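Local coordinates for uncharacterized protein (Aeromonas hydrophila J-1, PDB 6R1J), which is the AhlC component of the tripartite alpha-pore-forming toxin AHL, here a triple head mutant in its soluble form, and probably acts in assembling the pore on membranes, at residues 108-113 and 206-211. The protein carries 3 engineered substitutions. Sequence-based numbering, arbitrary orientation.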
ATOM      1  N   SER A 108       2.149   5.946 -26.481  1.00 39.87           N
ATOM      2  CA  SER A 108       3.536   6.494 -26.402  1.00 39.22           C
ATOM      3  C   SER A 108       3.728   7.175 -25.060  1.00 35.93           C
ATOM      4  O   SER A 108       4.666   6.855 -24.374  1.00 35.35           O
ATOM      5  CB  SER A 108       3.851   7.464 -27.491  1.00 39.34           C
ATOM      6  OG  SER A 108       3.745   6.796 -28.718  1.00 51.76           O
ATOM      7  N   ALA A 109       2.883   8.140 -24.744  1.00 33.21           N
ATOM      8  CA  ALA A 109       3.032   8.945 -23.527  1.00 34.79           C
ATOM      9  C   ALA A 109       2.918   8.030 -22.294  1.00 38.35           C
ATOM     10  O   ALA A 109       3.696   8.222 -21.316  1.00 32.05           O
ATOM     11  CB  ALA A 109       1.998  10.047 -23.489  1.00 31.71           C
ATOM     12  N   ASN A 110       1.916   7.146 -22.290  1.00 31.90           N
ATOM     13  CA  ASN A 110       1.644   6.290 -21.103  1.00 31.44           C
ATOM     14  C   ASN A 110       2.834   5.339 -20.893  1.00 30.68           C
ATOM     15  O   ASN A 110       3.236   5.119 -19.752  1.00 29.35           O
ATOM     16  CB  ASN A 110       0.340   5.510 -21.247  1.00 30.01           C
ATOM     17  CG  ASN A 110      -0.127   4.925 -19.934  1.00 30.24           C
ATOM     18  OD1 ASN A 110      -0.094   5.585 -18.891  1.00 32.75           O
ATOM     19  ND2 ASN A 110      -0.574   3.691 -19.992  1.00 37.35           N
ATOM     20  N   ASP A 111       3.360   4.760 -21.956  1.00 32.73           N
ATOM     21  CA  ASP A 111       4.513   3.816 -21.855  1.00 36.00           C
ATOM     22  C   ASP A 111       5.739   4.511 -21.233  1.00 32.17           C
ATOM     23  O   ASP A 111       6.464   3.835 -20.490  1.00 35.63           O
ATOM     24  CB  ASP A 111       4.839   3.209 -23.220  1.00 34.64           C
ATOM     25  CG  ASP A 111       3.785   2.222 -23.704  1.00 38.70           C
ATOM     26  OD1 ASP A 111       2.867   1.886 -22.918  1.00 39.81           O
ATOM     27  OD2 ASP A 111       3.865   1.847 -24.851  1.00 37.58           O
ATOM     28  N   ARG A 112       5.957   5.796 -21.517  1.00 34.17           N
ATOM     29  CA  ARG A 112       7.085   6.587 -20.949  1.00 36.41           C
ATOM     30  C   ARG A 112       6.806   6.781 -19.462  1.00 34.10           C
ATOM     31  O   ARG A 112       7.751   6.693 -18.651  1.00 32.76           O
ATOM     32  CB  ARG A 112       7.332   7.902 -21.704  1.00 35.00           C
ATOM     33  CG  ARG A 112       7.951   7.726 -23.086  1.00 37.34           C
ATOM     34  CD  ARG A 112       8.523   9.027 -23.632  1.00 39.09           C
ATOM     35  NE  ARG A 112       7.635  10.184 -23.432  1.00 41.00           N
ATOM     36  CZ  ARG A 112       6.670  10.541 -24.295  1.00 44.17           C
ATOM     37  NH1 ARG A 112       6.457   9.833 -25.387  1.00 47.83           N
ATOM     38  NH2 ARG A 112       5.914  11.600 -24.069  1.00 41.55           N
ATOM     39  N   ILE A 113       5.552   6.999 -19.079  1.00 28.75           N
ATOM     40  CA  ILE A 113       5.210   7.092 -17.641  1.00 29.16           C
ATOM     41  C   ILE A 113       5.591   5.776 -16.968  1.00 26.29           C
ATOM     42  O   ILE A 113       6.260   5.834 -15.929  1.00 31.52           O
ATOM     43  CB  ILE A 113       3.718   7.438 -17.371  1.00 29.21           C
ATOM     44  CG1 ILE A 113       3.343   8.755 -18.044  1.00 35.21           C
ATOM     45  CG2 ILE A 113       3.541   7.457 -15.874  1.00 27.89           C
ATOM     46  CD1 ILE A 113       1.952   9.272 -17.716  1.00 37.63           C
ATOM     47  N   ALA A 206      -1.775   6.469 -10.285  1.00 33.13           N
ATOM     48  CA  ALA A 206      -3.214   6.783 -10.434  1.00 33.46           C
ATOM     49  C   ALA A 206      -3.405   7.436 -11.800  1.00 33.28           C
ATOM     50  O   ALA A 206      -4.359   7.118 -12.512  1.00 32.40           O
ATOM     51  CB  ALA A 206      -3.666   7.631  -9.290  1.00 36.19           C
ATOM     52  N   PHE A 207      -2.492   8.311 -12.196  1.00 33.26           N
ATOM     53  CA  PHE A 207      -2.582   9.012 -13.502  1.00 30.42           C
ATOM     54  C   PHE A 207      -2.561   7.985 -14.619  1.00 30.13           C
ATOM     55  O   PHE A 207      -3.384   7.987 -15.521  1.00 33.09           O
ATOM     56  CB  PHE A 207      -1.476  10.051 -13.663  1.00 30.67           C
ATOM     57  CG  PHE A 207      -1.587  10.820 -14.952  1.00 30.12           C
ATOM     58  CD1 PHE A 207      -1.198  10.254 -16.148  1.00 33.01           C
ATOM     59  CD2 PHE A 207      -2.129  12.098 -14.959  1.00 33.49           C
ATOM     60  CE1 PHE A 207      -1.334  10.955 -17.342  1.00 32.89           C
ATOM     61  CE2 PHE A 207      -2.240  12.802 -16.146  1.00 32.95           C
ATOM     62  CZ  PHE A 207      -1.848  12.228 -17.334  1.00 28.41           C
ATOM     63  N   SER A 208      -1.625   7.069 -14.529  1.00 30.93           N
ATOM     64  CA  SER A 208      -1.444   5.964 -15.487  1.00 32.65           C
ATOM     65  C   SER A 208      -2.652   4.991 -15.498  1.00 32.36           C
ATOM     66  O   SER A 208      -2.982   4.515 -16.567  1.00 31.96           O
ATOM     67  CB  SER A 208      -0.152   5.266 -15.162  1.00 34.36           C
ATOM     68  OG  SER A 208       0.039   4.185 -16.055  1.00 42.60           O
ATOM     69  N   GLN A 209      -3.252   4.669 -14.356  1.00 30.00           N
ATOM     70  CA  GLN A 209      -4.492   3.837 -14.320  1.00 34.83           C
ATOM     71  C   GLN A 209      -5.606   4.581 -15.101  1.00 29.00           C
ATOM     72  O   GLN A 209      -6.214   3.968 -15.951  1.00 30.88           O
ATOM     73  CB  GLN A 209      -4.848   3.511 -12.862  1.00 38.29           C
ATOM     74  CG  GLN A 209      -6.066   2.586 -12.662  1.00 42.98           C
ATOM     75  CD  GLN A 209      -7.386   3.344 -12.698  1.00 40.56           C
ATOM     76  OE1 GLN A 209      -7.512   4.455 -12.189  1.00 37.60           O
ATOM     77  NE2 GLN A 209      -8.369   2.766 -13.364  1.00 40.53           N
ATOM     78  N   GLN A 210      -5.862   5.854 -14.822  1.00 30.44           N
ATOM     79  CA  GLN A 210      -6.881   6.659 -15.546  1.00 31.04           C
ATOM     80  C   GLN A 210      -6.497   6.761 -17.022  1.00 34.27           C
ATOM     81  O   GLN A 210      -7.374   6.596 -17.913  1.00 30.78           O
ATOM     82  CB  GLN A 210      -7.018   8.026 -14.893  1.00 29.07           C
ATOM     83  CG  GLN A 210      -7.502   7.949 -13.456  1.00 30.53           C
ATOM     84  CD  GLN A 210      -8.977   7.622 -13.347  1.00 34.06           C
ATOM     85  OE1 GLN A 210      -9.733   7.863 -14.291  1.00 33.11           O
ATOM     86  NE2 GLN A 210      -9.359   7.071 -12.202  1.00 34.35           N
ATOM     87  N   PHE A 211      -5.219   6.975 -17.323  1.00 32.37           N
ATOM     88  CA  PHE A 211      -4.764   7.043 -18.731  1.00 32.19           C
ATOM     89  C   PHE A 211      -5.091   5.697 -19.387  1.00 33.60           C
ATOM     90  O   PHE A 211      -5.507   5.634 -20.562  1.00 31.60           O
ATOM     91  CB  PHE A 211      -3.258   7.335 -18.808  1.00 33.58           C
ATOM     92  CG  PHE A 211      -2.767   8.024 -20.053  1.00 31.83           C
ATOM     93  CD1 PHE A 211      -3.542   8.144 -21.198  1.00 35.56           C
ATOM     94  CD2 PHE A 211      -1.483   8.550 -20.082  1.00 34.26           C
ATOM     95  CE1 PHE A 211      -3.084   8.848 -22.311  1.00 34.19           C
ATOM     96  CE2 PHE A 211      -0.992   9.179 -21.224  1.00 33.86           C
ATOM     97  CZ  PHE A 211      -1.793   9.338 -22.332  1.00 34.94           C
TER
HETATM   98  O   HOH W   1      -1.870   2.417 -17.826  1.00 42.44           O
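In the elongated helical bundle of this alpha-pore-forming toxin component, N110 of helix 78-157 meets S208 and F211 of helix 163-236. The two segments run roughly antiparallel (151° between directions), their axes coming within 10.3 Å. The CA-CB bond of N110 points toward the other helix, and a chi1 of -165°, trans to N, extends the amide to it. S208 OG donates to N110 OD1 over 3.2 Å, with the donor tilted 20° from the carbonyl plane. N110 ND2 gives a hydrogen to a water at 2.8 Å, and that water donates to the backbone carbonyl O of S208. The F211 ring packs beside this pair, its CD2 3.5 Å from N110 OD1. N110 CB sits over one face, 4.1 Å from the centroid of the F211 ring, as a CH-pi contact. A109 CB and I113 CD1 come in at the edge of the same ring. I113 CD1 also reaches F207 CD1 at 3.7 Å, and these two side chains cross at about a right angle. F207 continues onto M13, A16 and I20 of helix 5-21, while F211 also touches L44 of helix 28-70. Both ends of the N110 amide are therefore bound, which should limit its rotation, and the polar bridge borders a buried apolar layer shared by four helices.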